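Local coordinates for cytochrome P450 RhF (Acinetobacter radioresistens, PDB 6RO8), which is probably a heme-thiolate monooxygenase, represented by the heme domain of a longer protein that also carries reductase and iron-sulfur parts, at residues L99-K104 with Q209-A214; M167-P172 with E189-A194. One frame throughout, in Å; residues are numbered along the deposited sequence.

Interaction 1. Residues L99-K104 with Q209-A214; sequences LKILEK and QQLEVA
I101 of helix 96-104 meets A214 and L211 of helix 207-233, and this apolar touch carries most of the contact. Over these short segments the two axes run nearly parallel, 17° between their directions with a signed crossing of -17°, and approach to 9.2 Å. I101 and A214 have the nearest CA atoms, 6.2 Å apart, so one small residue of helix 207-233 faces one branched residue of helix 96-104. Followed outward, I101 begins at CB, which already lies 4.0 Å from A214 CB. There the chain forks. CG2, set anti to the backbone N (chi1 of CG1 is -74°), lies alongside A214, 3.6 Å from its C and 3.9 Å from its CB. CG1 serves mainly to carry the other branch, whose tip CD1 comes 3.7 Å from L211 CG and also meets the carbonyl oxygen of L211. The I101 and L211 side chains cross at about a right angle, the isoleucine tip reaching the branch point of the leucine. L102 adds a smaller touch, its CD2 lying 3.8 Å from A214 O. No hydrogen bond links the segments, and the 194 Å² they bury together therefore reflects van der Waals packing. The burial is uneven: A214 is buried, whereas L211 lies exposed at the margin. By chain order, helix 96-104 probably corresponds to the B' helix of P450s and helix 207-233 to the G helix, so the contact would join the region between helices B and C to the N-terminal end of helix G. I101 and L102 extend this packing along helix 207-233 by touching E215 and V217, while L102 also leans on Y107 in the loop after helix 96-104.

Interaction 2. Residues M167-P172 with E189-A194; sequences MLWEIP and ELRKFA
R191 lays its guanidinium flat over one face of the W169 indole, a stacked cation-pi pair that makes up the whole contact between these segments. The group centres are 3.5 Å apart and the planes differ by 22°. R191 CZ sits 3.5 Å from the centroid of the five-membered ring and 13° off its normal, evidence that the charge lies over the ring face. The aliphatic part of the arginine covers the other half of the indole: R191 CD is 3.9 Å from the centroid of the W169 six-membered ring, a CH-pi contact, and R191 CB lies 3.9 Å from W169 CZ3. Such spanning of both rings follows from the arginine's shape, with CG anti to the backbone N (chi1 -161°) and the chain extended from CG to NE. R191 NH1 and W169 NE1 are near neighbours, but both are donors and form no hydrogen bond; the indole N-H is instead used by Q165 OE1. On the opposite face of the indole, E170 CB stands 4.3 Å above the plane, over its centre, so W169 is held between its sequence neighbour and the arginine. This buried indole is the tight part. The side chains, not the backbones, bridge the gap, since the nearest CA atoms, of W169 and R191, are 8.6 Å apart. The looser side is that of R191, which is partly exposed, and no other pair across the segments comes within 4.5 Å. K192, an exposed residue of helix 187-202, lies next to E189 in a long salt bridge that takes no part in the stack. The indole bridges the junction of helices 163-168 and 170-179 to helix 187-202, also touching M187 and Q188 there, while L168 packs on helices 273-288 and 384-401 and I171 on helices 134-155 and 384-401.

Interactions 1 and 2 lie 22 Å apart by their centres, with nearest atoms about 7 Å apart and no touch, yet they involve successive helices. Interaction 2 uses helix 187-202 and interaction 1 the next one, 207-233, which in P450 nomenclature probably correspond to helices F and G; F193 and F220 stack their rings between these two helices. Along the chain, interaction 2 is nested within the loop closed by interaction 1. Neither belongs to the heme site, where C381 is the axial ligand of the iron: the W169 side chain remains about 13 Å from both the heme and the bound histidine.

Interaction 1. Residues L99-K104 with Q209-A214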
# COMPACT_ATOMS: atom_id res chain seq x y z
N LEU A 99 14.55 -20.96 -1.53
CA LEU A 99 13.91 -21.49 -0.34
C LEU A 99 14.93 -21.79 0.74
O LEU A 99 14.64 -21.64 1.94
CB LEU A 99 13.09 -22.73 -0.69
CG LEU A 99 11.76 -22.39 -1.38
CD1 LEU A 99 10.96 -23.62 -1.73
CD2 LEU A 99 10.93 -21.46 -0.49
N LYS A 100 16.15 -22.16 0.36
CA LYS A 100 17.14 -22.46 1.37
C LYS A 100 17.98 -21.26 1.76
O LYS A 100 18.52 -21.25 2.88
CB LYS A 100 18.05 -23.55 0.92
CG LYS A 100 17.57 -24.79 1.48
CD LYS A 100 16.11 -25.18 0.99
CE LYS A 100 15.45 -26.23 1.86
NZ LYS A 100 16.46 -27.23 2.24
N ILE A 101 18.02 -20.22 0.94
CA ILE A 101 18.56 -18.97 1.44
C ILE A 101 17.74 -18.55 2.65
O ILE A 101 18.26 -18.34 3.75
CB ILE A 101 18.59 -17.90 0.33
CG1 ILE A 101 19.71 -18.20 -0.66
CG2 ILE A 101 18.74 -16.52 0.95
CD1 ILE A 101 19.49 -17.59 -2.06
N LEU A 102 16.41 -18.60 2.48
CA LEU A 102 15.48 -18.30 3.56
C LEU A 102 15.68 -19.26 4.74
O LEU A 102 15.63 -18.84 5.90
CB LEU A 102 14.05 -18.36 3.04
CG LEU A 102 13.68 -17.28 2.02
CD1 LEU A 102 12.26 -17.44 1.47
CD2 LEU A 102 13.85 -15.90 2.62
N GLU A 103 15.88 -20.55 4.46
CA GLU A 103 16.13 -21.52 5.52
C GLU A 103 17.38 -21.14 6.32
O GLU A 103 17.41 -21.32 7.54
CB GLU A 103 16.29 -22.92 4.93
CG GLU A 103 15.02 -23.73 4.90
CD GLU A 103 14.65 -24.23 6.27
OE1 GLU A 103 15.56 -24.46 7.08
OE2 GLU A 103 13.43 -24.38 6.52
N LYS A 104 18.41 -20.64 5.63
CA LYS A 104 19.62 -20.20 6.32
C LYS A 104 19.30 -19.13 7.35
O LYS A 104 19.84 -19.14 8.46
CB LYS A 104 20.65 -19.69 5.30
CG LYS A 104 21.93 -19.13 5.94
CD LYS A 104 22.29 -17.72 5.42
CE LYS A 104 23.57 -17.17 6.10
NZ LYS A 104 23.30 -16.40 7.37
N GLN A 209 17.54 -12.21 -10.25
CA GLN A 209 17.26 -11.49 -9.01
C GLN A 209 16.77 -12.38 -7.89
O GLN A 209 16.91 -12.00 -6.72
CB GLN A 209 16.21 -10.42 -9.24
CG GLN A 209 16.34 -9.66 -10.50
CD GLN A 209 15.24 -8.67 -10.62
OE1 GLN A 209 14.30 -8.86 -11.39
NE2 GLN A 209 15.30 -7.62 -9.81
N GLN A 210 16.14 -13.51 -8.22
CA GLN A 210 15.43 -14.28 -7.20
C GLN A 210 16.34 -14.62 -6.02
O GLN A 210 15.91 -14.55 -4.86
CB GLN A 210 14.85 -15.55 -7.83
CG GLN A 210 13.59 -15.29 -8.65
CD GLN A 210 13.16 -16.49 -9.49
OE1 GLN A 210 13.58 -17.62 -9.23
NE2 GLN A 210 12.34 -16.24 -10.51
N LEU A 211 17.60 -14.95 -6.29
CA LEU A 211 18.52 -15.23 -5.20
C LEU A 211 18.80 -13.98 -4.38
O LEU A 211 18.72 -14.00 -3.14
CB LEU A 211 19.81 -15.82 -5.75
CG LEU A 211 19.86 -17.35 -5.78
CD1 LEU A 211 18.53 -17.94 -6.19
CD2 LEU A 211 20.96 -17.81 -6.73
N GLU A 212 19.14 -12.87 -5.05
CA GLU A 212 19.40 -11.62 -4.34
C GLU A 212 18.20 -11.23 -3.49
O GLU A 212 18.35 -10.84 -2.33
CB GLU A 212 19.72 -10.50 -5.32
CG GLU A 212 20.55 -10.94 -6.52
CD GLU A 212 20.93 -9.78 -7.41
OE1 GLU A 212 21.79 -9.97 -8.29
OE2 GLU A 212 20.35 -8.67 -7.23
N VAL A 213 17.00 -11.32 -4.07
CA VAL A 213 15.80 -10.95 -3.33
C VAL A 213 15.63 -11.85 -2.11
O VAL A 213 15.28 -11.37 -1.02
CB VAL A 213 14.56 -11.01 -4.25
CG1 VAL A 213 13.35 -10.54 -3.50
CG2 VAL A 213 14.77 -10.15 -5.48
N ALA A 214 15.89 -13.15 -2.27
CA ALA A 214 15.80 -14.07 -1.15
C ALA A 214 16.79 -13.69 -0.06
O ALA A 214 16.43 -13.61 1.13
CB ALA A 214 16.03 -15.51 -1.62

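Interaction 2. Residues M167-P172 with E189-A194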
# COMPACT_ATOMS: atom_id res chain seq x y z
N MET A 167 12.31 14.04 -0.70
CA MET A 167 11.52 13.96 0.52
C MET A 167 10.51 12.81 0.52
O MET A 167 10.19 12.28 1.59
CB MET A 167 10.78 15.29 0.78
CG MET A 167 9.86 15.74 -0.36
SD MET A 167 9.08 17.36 -0.16
CE MET A 167 8.90 17.47 1.58
N LEU A 168 10.04 12.39 -0.67
CA LEU A 168 8.79 11.64 -0.70
C LEU A 168 8.94 10.21 -0.15
O LEU A 168 7.98 9.69 0.42
CB LEU A 168 8.20 11.63 -2.11
CG LEU A 168 7.44 12.92 -2.52
CD1 LEU A 168 6.65 12.73 -3.81
CD2 LEU A 168 6.52 13.52 -1.42
N TRP A 169 10.11 9.57 -0.27
CA TRP A 169 10.27 8.30 0.43
C TRP A 169 10.93 8.45 1.80
O TRP A 169 10.62 7.70 2.73
CB TRP A 169 11.06 7.30 -0.43
CG TRP A 169 12.53 7.47 -0.45
CD1 TRP A 169 13.26 8.15 -1.39
CD2 TRP A 169 13.48 6.94 0.48
NE1 TRP A 169 14.60 8.08 -1.09
CE2 TRP A 169 14.77 7.35 0.05
CE3 TRP A 169 13.37 6.16 1.64
CZ2 TRP A 169 15.93 7.01 0.74
CZ3 TRP A 169 14.52 5.83 2.32
CH2 TRP A 169 15.78 6.25 1.88
N GLU A 170 11.80 9.44 1.96
CA GLU A 170 12.59 9.52 3.18
C GLU A 170 11.74 9.95 4.37
O GLU A 170 11.89 9.42 5.47
CB GLU A 170 13.74 10.48 2.95
CG GLU A 170 15.00 10.19 3.66
CD GLU A 170 15.93 11.35 3.49
OE1 GLU A 170 15.91 11.93 2.38
OE2 GLU A 170 16.62 11.72 4.46
N ILE A 171 10.84 10.91 4.18
CA ILE A 171 10.05 11.42 5.30
C ILE A 171 9.05 10.37 5.79
O ILE A 171 9.02 10.10 7.00
CB ILE A 171 9.36 12.75 4.93
CG1 ILE A 171 10.38 13.89 5.04
CG2 ILE A 171 8.17 13.01 5.83
CD1 ILE A 171 9.85 15.24 4.58
N PRO A 172 8.23 9.74 4.92
CA PRO A 172 7.34 8.69 5.43
C PRO A 172 8.09 7.60 6.16
O PRO A 172 7.61 7.11 7.19
CB PRO A 172 6.66 8.16 4.17
CG PRO A 172 6.76 9.26 3.22
CD PRO A 172 8.09 9.89 3.47
N GLU A 189 19.59 1.31 3.36
CA GLU A 189 19.50 -0.12 3.64
C GLU A 189 18.08 -0.52 4.01
O GLU A 189 17.56 -1.54 3.54
CB GLU A 189 20.47 -0.49 4.76
CG GLU A 189 20.96 -1.93 4.71
CD GLU A 189 21.83 -2.22 3.49
OE1 GLU A 189 22.29 -1.27 2.82
OE2 GLU A 189 22.06 -3.42 3.21
N LEU A 190 17.43 0.28 4.86
CA LEU A 190 16.01 0.05 5.14
C LEU A 190 15.21 0.08 3.86
O LEU A 190 14.26 -0.70 3.68
CB LEU A 190 15.49 1.09 6.11
CG LEU A 190 15.72 0.70 7.56
CD1 LEU A 190 15.77 1.93 8.44
CD2 LEU A 190 14.61 -0.22 7.98
N ARG A 191 15.57 0.98 2.95
CA ARG A 191 14.84 1.10 1.70
C ARG A 191 14.95 -0.18 0.87
O ARG A 191 13.93 -0.71 0.41
CB ARG A 191 15.33 2.30 0.91
CG ARG A 191 14.34 2.74 -0.13
CD ARG A 191 15.04 3.52 -1.21
NE ARG A 191 14.09 4.12 -2.14
CZ ARG A 191 14.36 5.18 -2.90
NH1 ARG A 191 15.56 5.75 -2.83
NH2 ARG A 191 13.44 5.66 -3.72
N LYS A 192 16.16 -0.70 0.68
CA LYS A 192 16.23 -1.87 -0.19
C LYS A 192 15.63 -3.10 0.48
O LYS A 192 15.08 -3.97 -0.20
CB LYS A 192 17.66 -2.11 -0.68
CG LYS A 192 18.72 -2.22 0.36
CD LYS A 192 20.10 -2.38 -0.29
CE LYS A 192 20.44 -1.17 -1.17
NZ LYS A 192 21.90 -0.82 -1.06
N PHE A 193 15.67 -3.16 1.82
CA PHE A 193 14.87 -4.14 2.54
C PHE A 193 13.41 -4.11 2.09
O PHE A 193 12.80 -5.17 1.86
CB PHE A 193 14.94 -3.87 4.05
CG PHE A 193 16.07 -4.58 4.74
CD1 PHE A 193 16.81 -5.55 4.08
CD2 PHE A 193 16.39 -4.28 6.05
CE1 PHE A 193 17.84 -6.21 4.73
CE2 PHE A 193 17.43 -4.94 6.70
CZ PHE A 193 18.15 -5.90 6.04
N ALA A 194 12.83 -2.91 1.94
CA ALA A 194 11.44 -2.81 1.54
C ALA A 194 11.23 -3.25 0.10
O ALA A 194 10.23 -3.89 -0.22
CB ALA A 194 10.95 -1.37 1.72